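Local coordinates for protein phiAB6 tailspike (Unidentified phage, PDB 5JS4) that forms the trimeric beta-helical tailspike of a phage and fragments the exopolysaccharide of Acinetobacter baumannii, at residues G296-G301 against I337-A342; D365-I370 against T388-Y393; N371-I376 against Y394-G399; I418-G423 against D440-E445. One frame throughout, in Å; residues are numbered along the deposited sequence.

Contact 1: G296-G301 against I337-A342; sequences GLVGNG and IQNLTA
Leu-297 and Val-298 pair with Ile-337 and Gln-338 in a short parallel beta ladder between successive turns of the right-handed beta-helix expected of a pectate lyase-like domain. Two backbone bonds hold the ladder: Gln-338 N gives to Leu-297 O, and Gly-299 N to Gln-338 O, each at 3.0 Å. On one face, Val-298 CG2 lies 3.8 Å from Gln-338 CG, the two side chains running alongside and pointing the same way. Leu-297 takes the other face, where its CD2 meets Leu-340 CD2 at 3.6 Å and the side chains cross at about a right angle; Ile-315 and Ile-355 pack around Leu-297 in the helix interior.

Beyond the two bridges the regular pairing gives way to a corner, but the chains stay in contact. Asn-339 turns with positive phi (57°), and its O accepts Gly-301 N (3.0 Å) from above the carbonyl plane. Gly-301 itself has phi 139°, a conformation largely confined to glycine. Thr-341 OG1, set beside its own backbone N by chi1 of -53°, donates to Gly-301 O at 2.7 Å; it also bonds Gly-303 N and Gln-274 NE2 of the second subunit. A water donates hydrogen bonds to Asn-300 OD1 and Gly-301 O and accepts from Thr-341 N, while Asn-300 ND2 bonds Gly-279 O. Gly-301 O thus accepts two hydrogen bonds, so a side chain and a water supplement the remaining backbone bond where the ladder stops.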
loop_
_atom_site.group_PDB
_atom_site.type_symbol
_atom_site.label_atom_id
_atom_site.label_comp_id
_atom_site.label_asym_id
_atom_site.label_seq_id
_atom_site.Cartn_x
_atom_site.Cartn_y
_atom_site.Cartn_z
ATOM N N GLY A 296 -23.357 20.402 8.145
ATOM C CA GLY A 296 -22.914 19.609 7.008
ATOM C C GLY A 296 -24.023 19.474 5.983
ATOM O O GLY A 296 -25.125 20.006 6.157
ATOM N N LEU A 297 -23.733 18.739 4.922
ATOM C CA LEU A 297 -24.635 18.639 3.788
ATOM C C LEU A 297 -24.826 17.180 3.393
ATOM O O LEU A 297 -23.865 16.494 3.051
ATOM C CB LEU A 297 -24.074 19.453 2.621
ATOM C CG LEU A 297 -24.888 19.533 1.331
ATOM C CD1 LEU A 297 -26.307 20.025 1.577
ATOM C CD2 LEU A 297 -24.177 20.445 0.345
ATOM N N VAL A 298 -26.071 16.716 3.465
ATOM C CA VAL A 298 -26.438 15.360 3.069
ATOM C C VAL A 298 -27.492 15.446 1.968
ATOM O O VAL A 298 -28.564 16.024 2.162
ATOM C CB VAL A 298 -26.980 14.553 4.263
ATOM C CG1 VAL A 298 -27.359 13.141 3.841
ATOM C CG2 VAL A 298 -25.952 14.511 5.384
ATOM N N GLY A 299 -27.177 14.882 0.807
ATOM C CA GLY A 299 -28.080 14.931 -0.332
ATOM C C GLY A 299 -29.097 13.809 -0.315
ATOM O O GLY A 299 -29.307 13.150 0.709
ATOM N N ASN A 300 -29.727 13.599 -1.464
ATOM C CA ASN A 300 -30.708 12.532 -1.634
ATOM C C ASN A 300 -30.246 11.514 -2.673
ATOM O O ASN A 300 -31.055 10.906 -3.376
ATOM C CB ASN A 300 -32.092 13.105 -1.972
ATOM C CG ASN A 300 -32.082 14.043 -3.171
ATOM O OD1 ASN A 300 -31.086 14.166 -3.888
ATOM N ND2 ASN A 300 -33.206 14.708 -3.392
ATOM N N GLY A 301 -28.931 11.328 -2.754
ATOM C CA GLY A 301 -28.354 10.302 -3.599
ATOM C C GLY A 301 -27.116 10.762 -4.330
ATOM O O GLY A 301 -26.980 11.938 -4.687
ATOM N N ILE A 337 -19.962 16.155 4.047
ATOM C CA ILE A 337 -20.627 16.275 2.747
ATOM C C ILE A 337 -20.792 14.850 2.241
ATOM O O ILE A 337 -19.802 14.165 2.025
ATOM C CB ILE A 337 -19.829 17.093 1.712
ATOM C CG1 ILE A 337 -19.434 18.459 2.278
ATOM C CG2 ILE A 337 -20.654 17.275 0.442
ATOM C CD1 ILE A 337 -18.499 19.255 1.393
ATOM N N GLN A 338 -22.028 14.396 2.062
ATOM C CA GLN A 338 -22.243 13.005 1.668
ATOM C C GLN A 338 -23.539 12.756 0.920
ATOM O O GLN A 338 -24.507 13.504 1.058
ATOM C CB GLN A 338 -22.175 12.084 2.892
ATOM C CG GLN A 338 -23.288 12.277 3.907
ATOM C CD GLN A 338 -23.245 11.245 5.024
ATOM O OE1 GLN A 338 -22.173 10.874 5.501
ATOM N NE2 GLN A 338 -24.413 10.783 5.449
ATOM N N ASN A 339 -23.536 11.682 0.131
ATOM C CA ASN A 339 -24.740 11.165 -0.502
ATOM C C ASN A 339 -25.392 12.238 -1.365
ATOM O O ASN A 339 -26.598 12.456 -1.289
ATOM C CB ASN A 339 -25.707 10.675 0.583
ATOM C CG ASN A 339 -26.896 9.928 0.020
ATOM O OD1 ASN A 339 -26.750 9.103 -0.874
ATOM N ND2 ASN A 339 -28.083 10.211 0.548
ATOM N N LEU A 340 -24.581 12.905 -2.182
ATOM C CA LEU A 340 -24.984 14.157 -2.812
ATOM C C LEU A 340 -24.638 14.216 -4.292
ATOM O O LEU A 340 -23.560 13.805 -4.705
ATOM C CB LEU A 340 -24.309 15.330 -2.099
ATOM C CG LEU A 340 -24.534 16.730 -2.677
ATOM C CD1 LEU A 340 -25.993 17.142 -2.558
ATOM C CD2 LEU A 340 -23.627 17.727 -1.974
ATOM N N THR A 341 -25.576 14.744 -5.070
ATOM C CA THR A 341 -25.350 15.112 -6.457
ATOM C C THR A 341 -25.578 16.614 -6.544
ATOM O O THR A 341 -26.616 17.107 -6.108
ATOM C CB THR A 341 -26.326 14.369 -7.383
ATOM O OG1 THR A 341 -26.247 12.963 -7.120
ATOM C CG2 THR A 341 -26.009 14.626 -8.853
ATOM N N ALA A 342 -24.607 17.346 -7.082
ATOM C CA ALA A 342 -24.739 18.793 -7.203
ATOM C C ALA A 342 -24.093 19.290 -8.483
ATOM O O ALA A 342 -22.951 18.943 -8.784
ATOM C CB ALA A 342 -24.131 19.486 -5.997
HETATM O O HOH W 1 -28.262 14.356 -4.013
#

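Contact 2: D365-I370 against T388-Y393; sequences DHITLI and TNAWLY
Thr-368 and Leu-369 pair with Trp-391 and Leu-392 in neighbouring rungs of the parallel beta-helix, strands 367-370 and 390-393 running 3° from exactly parallel with axes 4.7 Å apart. The backbone bonds alternate between the strands: Ile-367 N to Asn-389 O, Trp-391 N to Ile-367 O, Leu-369 N to Trp-391 O and Tyr-393 N to Leu-369 O.

Apolar packing occupies the interior face. Ile-367 CG1 rests 3.7 Å from Ala-390 CB. Leu-392 CD2 is shared by CB and CD1 of Leu-369, both at 3.8 Å, because the two leucines lie alongside in the same conformation, CG beside the backbone N in each; Phe-420 continues this ladder beyond Leu-392.

Mostly polar and aromatic groups take the other face, near the second subunit, whose Tyr-360 OH bonds Tyr-393 OH. Thr-368 OG1, bonded to Gly-303 O, approaches Trp-391 CE3 obliquely at 3.3 Å. At the corners, His-366 and Asn-389 extend in the same direction with ring and amide planes 28° apart. The Asn-389 amide is held by ND2 donating to its neighbour Thr-388 OG1, and its CB sits 4.1 Å from the centroid of the His-366 ring, almost exactly on the ring normal.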
loop_
_atom_site.group_PDB
_atom_site.type_symbol
_atom_site.label_atom_id
_atom_site.label_comp_id
_atom_site.label_asym_id
_atom_site.label_seq_id
_atom_site.Cartn_x
_atom_site.Cartn_y
_atom_site.Cartn_z
ATOM N N ASP A 365 -17.820 12.010 1.409
ATOM C CA ASP A 365 -17.923 10.732 0.710
ATOM C C ASP A 365 -19.208 10.564 -0.078
ATOM O O ASP A 365 -20.260 11.087 0.292
ATOM C CB ASP A 365 -17.766 9.568 1.684
ATOM C CG ASP A 365 -18.833 9.554 2.746
ATOM O OD1 ASP A 365 -18.661 10.259 3.747
ATOM O OD2 ASP A 365 -19.834 8.823 2.588
ATOM N N HIS A 366 -19.099 9.805 -1.163
ATOM C CA HIS A 366 -20.231 9.479 -2.023
ATOM C C HIS A 366 -20.884 10.747 -2.544
ATOM O O HIS A 366 -22.044 11.043 -2.244
ATOM C CB HIS A 366 -21.226 8.578 -1.287
ATOM C CG HIS A 366 -20.642 7.263 -0.876
ATOM N ND1 HIS A 366 -20.803 6.114 -1.619
ATOM C CD2 HIS A 366 -19.873 6.922 0.183
ATOM C CE1 HIS A 366 -20.172 5.117 -1.025
ATOM N NE2 HIS A 366 -19.598 5.581 0.069
ATOM N N ILE A 367 -20.108 11.498 -3.321
ATOM C CA ILE A 367 -20.603 12.711 -3.956
ATOM C C ILE A 367 -20.339 12.701 -5.456
ATOM O O ILE A 367 -19.403 12.058 -5.942
ATOM C CB ILE A 367 -20.012 13.994 -3.321
ATOM C CG1 ILE A 367 -18.497 14.104 -3.555
ATOM C CG2 ILE A 367 -20.343 14.036 -1.833
ATOM C CD1 ILE A 367 -17.909 15.439 -3.144
ATOM N N THR A 368 -21.195 13.420 -6.172
ATOM C CA THR A 368 -21.041 13.656 -7.596
ATOM C C THR A 368 -21.215 15.149 -7.819
ATOM O O THR A 368 -22.272 15.699 -7.512
ATOM C CB THR A 368 -22.090 12.875 -8.400
ATOM O OG1 THR A 368 -21.970 11.484 -8.097
ATOM C CG2 THR A 368 -21.899 13.078 -9.898
ATOM N N LEU A 369 -20.173 15.798 -8.335
ATOM C CA LEU A 369 -20.196 17.241 -8.578
ATOM C C LEU A 369 -19.935 17.515 -10.047
ATOM O O LEU A 369 -19.028 16.929 -10.641
ATOM C CB LEU A 369 -19.162 17.962 -7.718
ATOM C CG LEU A 369 -19.293 17.752 -6.205
ATOM C CD1 LEU A 369 -18.210 18.522 -5.471
ATOM C CD2 LEU A 369 -20.661 18.167 -5.690
ATOM N N ILE A 370 -20.741 18.408 -10.618
ATOM C CA ILE A 370 -20.760 18.646 -12.060
ATOM C C ILE A 370 -20.638 20.143 -12.351
ATOM O O ILE A 370 -21.440 20.943 -11.868
ATOM C CB ILE A 370 -22.050 18.092 -12.702
ATOM C CG1 ILE A 370 -22.316 16.645 -12.255
ATOM C CG2 ILE A 370 -21.964 18.145 -14.221
ATOM C CD1 ILE A 370 -23.209 16.514 -11.039
ATOM N N THR A 388 -13.481 10.648 0.015
ATOM C CA THR A 388 -13.537 9.398 -0.748
ATOM C C THR A 388 -14.791 9.257 -1.604
ATOM O O THR A 388 -15.833 9.826 -1.294
ATOM C CB THR A 388 -13.406 8.163 0.182
ATOM O OG1 THR A 388 -13.124 6.992 -0.599
ATOM C CG2 THR A 388 -14.680 7.942 1.013
ATOM N N ASN A 389 -14.669 8.476 -2.675
ATOM C CA ASN A 389 -15.803 8.060 -3.498
ATOM C C ASN A 389 -16.523 9.264 -4.086
ATOM O O ASN A 389 -17.654 9.584 -3.718
ATOM C CB ASN A 389 -16.768 7.153 -2.718
ATOM C CG ASN A 389 -16.216 5.754 -2.504
ATOM O OD1 ASN A 389 -16.808 4.757 -2.946
ATOM N ND2 ASN A 389 -15.077 5.664 -1.843
ATOM N N ALA A 390 -15.837 9.931 -5.006
ATOM C CA ALA A 390 -16.324 11.165 -5.591
ATOM C C ALA A 390 -16.144 11.138 -7.096
ATOM O O ALA A 390 -15.087 10.745 -7.592
ATOM C CB ALA A 390 -15.585 12.350 -5.000
ATOM N N TRP A 391 -17.190 11.548 -7.807
ATOM C CA TRP A 391 -17.139 11.718 -9.253
ATOM C C TRP A 391 -17.199 13.213 -9.518
ATOM O O TRP A 391 -18.229 13.849 -9.305
ATOM C CB TRP A 391 -18.272 10.937 -9.929
ATOM C CG TRP A 391 -18.209 9.467 -9.588
ATOM C CD1 TRP A 391 -17.076 8.727 -9.398
ATOM C CD2 TRP A 391 -19.309 8.568 -9.387
ATOM N NE1 TRP A 391 -17.398 7.432 -9.087
ATOM C CE2 TRP A 391 -18.761 7.305 -9.072
ATOM C CE3 TRP A 391 -20.701 8.706 -9.435
ATOM C CZ2 TRP A 391 -19.556 6.188 -8.806
ATOM C CZ3 TRP A 391 -21.491 7.593 -9.171
ATOM C CH2 TRP A 391 -20.915 6.351 -8.862
ATOM N N LEU A 392 -16.065 13.762 -9.948
ATOM C CA LEU A 392 -15.871 15.203 -10.051
ATOM C C LEU A 392 -15.658 15.566 -11.514
ATOM O O LEU A 392 -14.553 15.446 -12.040
ATOM C CB LEU A 392 -14.677 15.628 -9.187
ATOM C CG LEU A 392 -14.788 15.284 -7.695
ATOM C CD1 LEU A 392 -13.554 15.756 -6.940
ATOM C CD2 LEU A 392 -16.046 15.873 -7.074
ATOM N N TYR A 393 -16.736 16.004 -12.161
ATOM C CA TYR A 393 -16.766 16.172 -13.611
ATOM C C TYR A 393 -16.878 17.643 -14.016
ATOM O O TYR A 393 -17.646 18.406 -13.430
ATOM C CB TYR A 393 -17.949 15.403 -14.209
ATOM C CG TYR A 393 -17.748 13.909 -14.411
ATOM C CD1 TYR A 393 -17.222 13.100 -13.403
ATOM C CD2 TYR A 393 -18.133 13.294 -15.604
ATOM C CE1 TYR A 393 -17.061 11.736 -13.587
ATOM C CE2 TYR A 393 -17.979 11.928 -15.791
ATOM C CZ TYR A 393 -17.442 11.153 -14.779
ATOM O OH TYR A 393 -17.280 9.798 -14.951
#

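Contact 3: N371-I376 against Y394-G399; sequences NFYNQI and YSQNAG
The Tyr-373 ring lies flat against Asn-397, its plane only 7° from that of the amide. Asn-397 CB stands 3.5 Å above the ring centre in a CH-pi contact, and the amide follows toward the hydroxyl end, with CG 3.8 Å from Tyr-373 CZ. With CG anti to the backbone N (chi1 -174°), the tyrosine extends beneath Asn-397; Gln-396 crosses it at about a right angle.

Asn-397 has a second partner in Asn-374. These two side chains run alongside, but their amide planes are turned 64° apart, and Asn-374 ND2 meets a lone pair of Asn-397 OD1 in the carbonyl plane at 2.8 Å. The backbone adds a forked bond: Asn-397 N and Ala-398 N reach Tyr-373 O from the same face of its plane.

These are the bends of two successive beta-helix coils, stacked where the chain leaves one wall and enters the next; Gln-375 N to Ala-398 O and Ile-376 N to Gly-399 O resume the parallel pairing. Gln-375 extends from there with its CD 3.6 Å from Ser-395 CB, and its NE2 gives to Asn-371 O within its own bend.

Asn-371 crosses Tyr-394 obliquely, placing OD1 3.2 Å from Tyr-394 CB, near the ring plane at the edge. Its ND2 bonds both Cys-344 O and a malonic acid molecule, probably from the crystallisation liquor, in a pocket that Tyr-394 also lines. Gln-396 NE2 reaches back toward the start of this bend through two waters, one of which, 3.0 Å from Phe-372 N, accepts from both nitrogens.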
loop_
_atom_site.group_PDB
_atom_site.type_symbol
_atom_site.label_atom_id
_atom_site.label_comp_id
_atom_site.label_asym_id
_atom_site.label_seq_id
_atom_site.Cartn_x
_atom_site.Cartn_y
_atom_site.Cartn_z
ATOM N N ASN A 371 -19.646 20.498 -13.167
ATOM C CA ASN A 371 -19.304 21.893 -13.474
ATOM C C ASN A 371 -18.753 22.601 -12.230
ATOM O O ASN A 371 -18.087 21.962 -11.416
ATOM C CB ASN A 371 -20.482 22.641 -14.129
ATOM C CG ASN A 371 -20.977 21.958 -15.390
ATOM O OD1 ASN A 371 -20.182 21.485 -16.204
ATOM N ND2 ASN A 371 -22.291 21.902 -15.559
ATOM N N PHE A 372 -19.028 23.898 -12.086
ATOM C CA PHE A 372 -18.407 24.768 -11.075
ATOM C C PHE A 372 -16.967 25.129 -11.442
ATOM O O PHE A 372 -16.332 24.475 -12.271
ATOM C CB PHE A 372 -18.438 24.172 -9.657
ATOM C CG PHE A 372 -19.818 23.967 -9.105
ATOM C CD1 PHE A 372 -20.525 25.024 -8.545
ATOM C CD2 PHE A 372 -20.402 22.706 -9.112
ATOM C CE1 PHE A 372 -21.793 24.832 -8.021
ATOM C CE2 PHE A 372 -21.668 22.509 -8.591
ATOM C CZ PHE A 372 -22.366 23.571 -8.046
ATOM N N TYR A 373 -16.468 26.184 -10.807
ATOM C CA TYR A 373 -15.108 26.666 -11.016
ATOM C C TYR A 373 -14.164 25.829 -10.154
ATOM O O TYR A 373 -13.395 25.019 -10.676
ATOM C CB TYR A 373 -15.042 28.159 -10.674
ATOM C CG TYR A 373 -13.731 28.836 -10.981
ATOM C CD1 TYR A 373 -13.370 29.126 -12.293
ATOM C CD2 TYR A 373 -12.867 29.221 -9.960
ATOM C CE1 TYR A 373 -12.174 29.762 -12.581
ATOM C CE2 TYR A 373 -11.666 29.856 -10.239
ATOM C CZ TYR A 373 -11.328 30.127 -11.551
ATOM O OH TYR A 373 -10.138 30.760 -11.836
ATOM N N ASN A 374 -14.238 26.026 -8.840
ATOM C CA ASN A 374 -13.686 25.091 -7.874
ATOM C C ASN A 374 -14.851 24.308 -7.301
ATOM O O ASN A 374 -15.845 24.893 -6.879
ATOM C CB ASN A 374 -12.943 25.822 -6.749
ATOM C CG ASN A 374 -11.751 26.618 -7.249
ATOM O OD1 ASN A 374 -11.553 27.772 -6.858
ATOM N ND2 ASN A 374 -10.945 26.010 -8.105
ATOM N N GLN A 375 -14.751 22.985 -7.294
ATOM C CA GLN A 375 -15.857 22.176 -6.796
ATOM C C GLN A 375 -15.815 22.110 -5.271
ATOM O O GLN A 375 -16.775 22.503 -4.608
ATOM C CB GLN A 375 -15.873 20.805 -7.470
ATOM C CG GLN A 375 -16.326 20.913 -8.921
ATOM C CD GLN A 375 -16.179 19.635 -9.716
ATOM O OE1 GLN A 375 -15.271 18.837 -9.478
ATOM N NE2 GLN A 375 -17.062 19.443 -10.690
ATOM N N ILE A 376 -14.692 21.667 -4.722
ATOM C CA ILE A 376 -14.482 21.675 -3.280
ATOM C C ILE A 376 -13.458 22.750 -2.942
ATOM O O ILE A 376 -12.322 22.694 -3.402
ATOM C CB ILE A 376 -13.974 20.308 -2.776
ATOM C CG1 ILE A 376 -14.979 19.195 -3.115
ATOM C CG2 ILE A 376 -13.685 20.357 -1.279
ATOM C CD1 ILE A 376 -16.272 19.228 -2.328
ATOM N N TYR A 394 -16.104 18.016 -15.030
ATOM C CA TYR A 394 -16.251 19.295 -15.744
ATOM C C TYR A 394 -15.915 20.560 -14.945
ATOM O O TYR A 394 -16.370 21.647 -15.310
ATOM C CB TYR A 394 -17.665 19.451 -16.344
ATOM C CG TYR A 394 -18.278 18.209 -16.962
ATOM C CD1 TYR A 394 -17.510 17.296 -17.679
ATOM C CD2 TYR A 394 -19.642 17.963 -16.842
ATOM C CE1 TYR A 394 -18.083 16.166 -18.243
ATOM C CE2 TYR A 394 -20.225 16.841 -17.404
ATOM C CZ TYR A 394 -19.444 15.944 -18.101
ATOM O OH TYR A 394 -20.028 14.827 -18.654
ATOM N N SER A 395 -15.114 20.451 -13.884
ATOM C CA SER A 395 -14.677 21.656 -13.167
ATOM C C SER A 395 -13.891 22.559 -14.115
ATOM O O SER A 395 -13.205 22.080 -15.015
ATOM C CB SER A 395 -13.831 21.323 -11.936
ATOM O OG SER A 395 -12.655 20.623 -12.288
ATOM N N GLN A 396 -14.005 23.866 -13.916
ATOM C CA GLN A 396 -13.352 24.826 -14.803
ATOM C C GLN A 396 -11.948 25.193 -14.326
ATOM O O GLN A 396 -11.104 25.587 -15.130
ATOM C CB GLN A 396 -14.222 26.074 -14.947
ATOM C CG GLN A 396 -15.541 25.793 -15.657
ATOM C CD GLN A 396 -16.746 26.417 -14.974
ATOM O OE1 GLN A 396 -16.616 27.333 -14.162
ATOM N NE2 GLN A 396 -17.932 25.910 -15.295
ATOM N N ASN A 397 -11.700 25.059 -13.025
ATOM C CA ASN A 397 -10.398 25.387 -12.445
ATOM C C ASN A 397 -9.792 24.217 -11.676
ATOM O O ASN A 397 -8.646 23.836 -11.916
ATOM C CB ASN A 397 -10.522 26.600 -11.522
ATOM C CG ASN A 397 -9.183 27.056 -10.974
ATOM O OD1 ASN A 397 -8.946 27.012 -9.763
ATOM N ND2 ASN A 397 -8.295 27.485 -11.860
ATOM N N ALA A 398 -10.559 23.663 -10.741
ATOM C CA ALA A 398 -10.079 22.550 -9.924
ATOM C C ALA A 398 -11.226 21.750 -9.324
ATOM O O ALA A 398 -12.279 22.298 -9.003
ATOM C CB ALA A 398 -9.167 23.059 -8.817
ATOM N N GLY A 399 -11.016 20.446 -9.175
ATOM C CA GLY A 399 -11.946 19.612 -8.426
ATOM C C GLY A 399 -11.875 19.954 -6.947
ATOM O O GLY A 399 -12.900 20.118 -6.287
HETATM O O HOH W 2 -18.023 23.425 -16.821
HETATM O O HOH W 3 -20.152 26.177 -13.594
HETATM O O HOH W 4 -13.958 18.259 -12.032
#

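Contact 4: I418-G423 against D440-E445; sequences IYFQLG and DNIIFE
Glu-445 reaches along the edge of Tyr-419 and beside Gln-421, one coil away. Its CB lies in the plane of the Tyr-419 ring, 3.9 Å from CE1. With CG anti to the backbone N (chi1 -176°) and the chain extended beyond it, the carboxylate is carried out to the level of the tyrosine hydroxyl. There CD comes within 3.7 Å of Gln-421 OE1, as the carboxylate and the Gln-421 amide stack with planes 14° apart and both side chains point the same way. At the tip the two oxygens divide their partners. OE1 accepts a hydrogen bond from Tyr-419 OH at 2.6 Å, met from above the carboxylate plane, while OE2 accepts one from a water at 3.0 Å. That water also makes a weak bond to the hydroxyl.

The hydroxyl bond holds the tip of the tyrosine in place, while Ile-443, packed over one face of the ring with CD1 3.8 Å from the centroid, limits its rotation. Val-383 of the second subunit also packs on Tyr-419.

The interior face is apolar. Phe-420 and Phe-444 lie side by side, CD2 to CE1 3.6 Å, their planes at an oblique 57°. Ile-442 CG2 touches the edge of the Phe-420 ring at CE2, 3.7 Å away.

Backbone bonds Ile-443 N to Ile-418 O, Phe-420 N to Ile-443 O, Glu-445 N to Phe-420 O and Leu-422 N to Glu-445 O complete the parallel ladder. Side chains aligned from coil to coil, often like on like as in Phe-420 with Phe-444, with aromatic and aliphatic rows inside, are a hallmark of the right-handed parallel beta-helix.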
loop_
_atom_site.group_PDB
_atom_site.type_symbol
_atom_site.label_atom_id
_atom_site.label_comp_id
_atom_site.label_asym_id
_atom_site.label_seq_id
_atom_site.Cartn_x
_atom_site.Cartn_y
_atom_site.Cartn_z
ATOM N N ILE A 418 -11.420 8.713 -6.328
ATOM C CA ILE A 418 -11.906 9.933 -6.965
ATOM C C ILE A 418 -11.709 9.854 -8.470
ATOM O O ILE A 418 -10.608 9.562 -8.948
ATOM C CB ILE A 418 -11.200 11.205 -6.452
ATOM C CG1 ILE A 418 -11.159 11.233 -4.921
ATOM C CG2 ILE A 418 -11.919 12.442 -6.990
ATOM C CD1 ILE A 418 -10.284 12.332 -4.351
ATOM N N TYR A 419 -12.789 10.122 -9.199
ATOM C CA TYR A 419 -12.804 10.149 -10.655
ATOM C C TYR A 419 -12.910 11.607 -11.094
ATOM O O TYR A 419 -13.976 12.211 -10.981
ATOM C CB TYR A 419 -14.013 9.351 -11.155
ATOM C CG TYR A 419 -13.979 8.837 -12.586
ATOM C CD1 TYR A 419 -13.214 9.448 -13.584
ATOM C CD2 TYR A 419 -14.757 7.744 -12.941
ATOM C CE1 TYR A 419 -13.218 8.961 -14.888
ATOM C CE2 TYR A 419 -14.767 7.254 -14.232
ATOM C CZ TYR A 419 -13.999 7.864 -15.202
ATOM O OH TYR A 419 -14.027 7.355 -16.481
ATOM N N PHE A 420 -11.799 12.169 -11.563
ATOM C CA PHE A 420 -11.780 13.512 -12.143
ATOM C C PHE A 420 -11.915 13.371 -13.661
ATOM O O PHE A 420 -11.053 12.760 -14.297
ATOM C CB PHE A 420 -10.458 14.228 -11.844
ATOM C CG PHE A 420 -10.149 14.414 -10.378
ATOM C CD1 PHE A 420 -10.561 15.556 -9.707
ATOM C CD2 PHE A 420 -9.383 13.480 -9.689
ATOM C CE1 PHE A 420 -10.250 15.749 -8.370
ATOM C CE2 PHE A 420 -9.065 13.667 -8.352
ATOM C CZ PHE A 420 -9.499 14.805 -7.693
ATOM N N GLN A 421 -12.971 13.937 -14.247
ATOM C CA GLN A 421 -13.183 13.819 -15.695
ATOM C C GLN A 421 -13.520 15.147 -16.365
ATOM O O GLN A 421 -14.375 15.899 -15.890
ATOM C CB GLN A 421 -14.277 12.795 -16.016
ATOM C CG GLN A 421 -14.395 12.492 -17.510
ATOM C CD GLN A 421 -15.296 11.309 -17.829
ATOM O OE1 GLN A 421 -15.254 10.276 -17.157
ATOM N NE2 GLN A 421 -16.105 11.448 -18.872
ATOM N N LEU A 422 -12.835 15.410 -17.478
ATOM C CA LEU A 422 -13.162 16.512 -18.393
ATOM C C LEU A 422 -13.165 17.900 -17.740
ATOM O O LEU A 422 -13.972 18.768 -18.089
ATOM C CB LEU A 422 -14.478 16.218 -19.132
ATOM C CG LEU A 422 -14.332 15.227 -20.292
ATOM C CD1 LEU A 422 -15.684 14.685 -20.729
ATOM C CD2 LEU A 422 -13.607 15.868 -21.470
ATOM N N GLY A 423 -12.240 18.105 -16.806
ATOM C CA GLY A 423 -12.022 19.415 -16.205
ATOM C C GLY A 423 -11.123 20.277 -17.075
ATOM O O GLY A 423 -10.176 19.778 -17.687
ATOM N N ASP A 440 -5.036 7.654 -3.349
ATOM C CA ASP A 440 -5.118 6.272 -3.839
ATOM C C ASP A 440 -6.359 6.045 -4.696
ATOM O O ASP A 440 -7.445 6.540 -4.379
ATOM C CB ASP A 440 -5.121 5.298 -2.648
ATOM C CG ASP A 440 -4.644 3.884 -3.010
ATOM O OD1 ASP A 440 -4.333 3.594 -4.187
ATOM O OD2 ASP A 440 -4.574 3.044 -2.087
ATOM N N ASN A 441 -6.190 5.273 -5.766
ATOM C CA ASN A 441 -7.286 4.902 -6.656
ATOM C C ASN A 441 -7.984 6.130 -7.217
ATOM O O ASN A 441 -9.193 6.318 -7.075
ATOM C CB ASN A 441 -8.253 3.958 -5.942
ATOM C CG ASN A 441 -7.584 2.667 -5.514
ATOM O OD1 ASN A 441 -7.683 2.246 -4.354
ATOM N ND2 ASN A 441 -6.875 2.043 -6.439
ATOM N N ILE A 442 -7.173 6.961 -7.864
ATOM C CA ILE A 442 -7.618 8.205 -8.453
ATOM C C ILE A 442 -7.518 8.083 -9.971
ATOM O O ILE A 442 -6.604 7.440 -10.501
ATOM C CB ILE A 442 -6.785 9.380 -7.906
ATOM C CG1 ILE A 442 -7.194 9.651 -6.450
ATOM C CG2 ILE A 442 -6.958 10.636 -8.756
ATOM C CD1 ILE A 442 -6.294 10.608 -5.708
ATOM N N ILE A 443 -8.483 8.688 -10.654
ATOM C CA ILE A 443 -8.549 8.676 -12.107
ATOM C C ILE A 443 -8.513 10.117 -12.600
ATOM O O ILE A 443 -9.279 10.955 -12.115
ATOM C CB ILE A 443 -9.851 8.013 -12.611
ATOM C CG1 ILE A 443 -10.060 6.635 -11.967
ATOM C CG2 ILE A 443 -9.837 7.895 -14.131
ATOM C CD1 ILE A 443 -11.455 6.081 -12.166
ATOM N N PHE A 444 -7.607 10.401 -13.536
ATOM C CA PHE A 444 -7.623 11.652 -14.294
ATOM C C PHE A 444 -7.988 11.295 -15.726
ATOM O O PHE A 444 -7.188 10.677 -16.427
ATOM C CB PHE A 444 -6.253 12.344 -14.333
ATOM C CG PHE A 444 -5.663 12.675 -12.988
ATOM C CD1 PHE A 444 -6.455 13.003 -11.893
ATOM C CD2 PHE A 444 -4.280 12.712 -12.841
ATOM C CE1 PHE A 444 -5.876 13.329 -10.677
ATOM C CE2 PHE A 444 -3.699 13.032 -11.628
ATOM C CZ PHE A 444 -4.498 13.342 -10.546
ATOM N N GLU A 445 -9.185 11.672 -16.161
ATOM C CA GLU A 445 -9.602 11.426 -17.541
ATOM C C GLU A 445 -9.885 12.749 -18.241
ATOM O O GLU A 445 -10.797 13.472 -17.854
ATOM C CB GLU A 445 -10.831 10.516 -17.599
ATOM C CG GLU A 445 -11.236 10.145 -19.022
ATOM C CD GLU A 445 -12.338 9.105 -19.089
ATOM O OE1 GLU A 445 -12.370 8.200 -18.229
ATOM O OE2 GLU A 445 -13.166 9.184 -20.023
HETATM O O HOH W 5 -15.759 7.768 -19.433
#

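Contacts 1, 2 and 4 follow one another along the beta-helix. Contact 1 joins contact 2 through Leu-340 O and Thr-368 N, 2.8 Å apart, and contact 2 joins contact 4 through Leu-392 N and Tyr-419 O, also 2.8 Å; each of these pairs is a probable hydrogen bond. The centres of contacts 1 and 4 are about 20 Å apart. Contact 3 continues both strands of contact 2 into their bends, with centres about 12 Å apart, and meets contact 4 where Tyr-394 packs on Leu-422. Ile-370 of contact 2 and Asn-371 and Tyr-394 of contact 3 line the malonic acid pocket with Tyr-310 and Arg-343; such molecules often mark pockets. Contacts 1, 2 and 4 touch the second subunit.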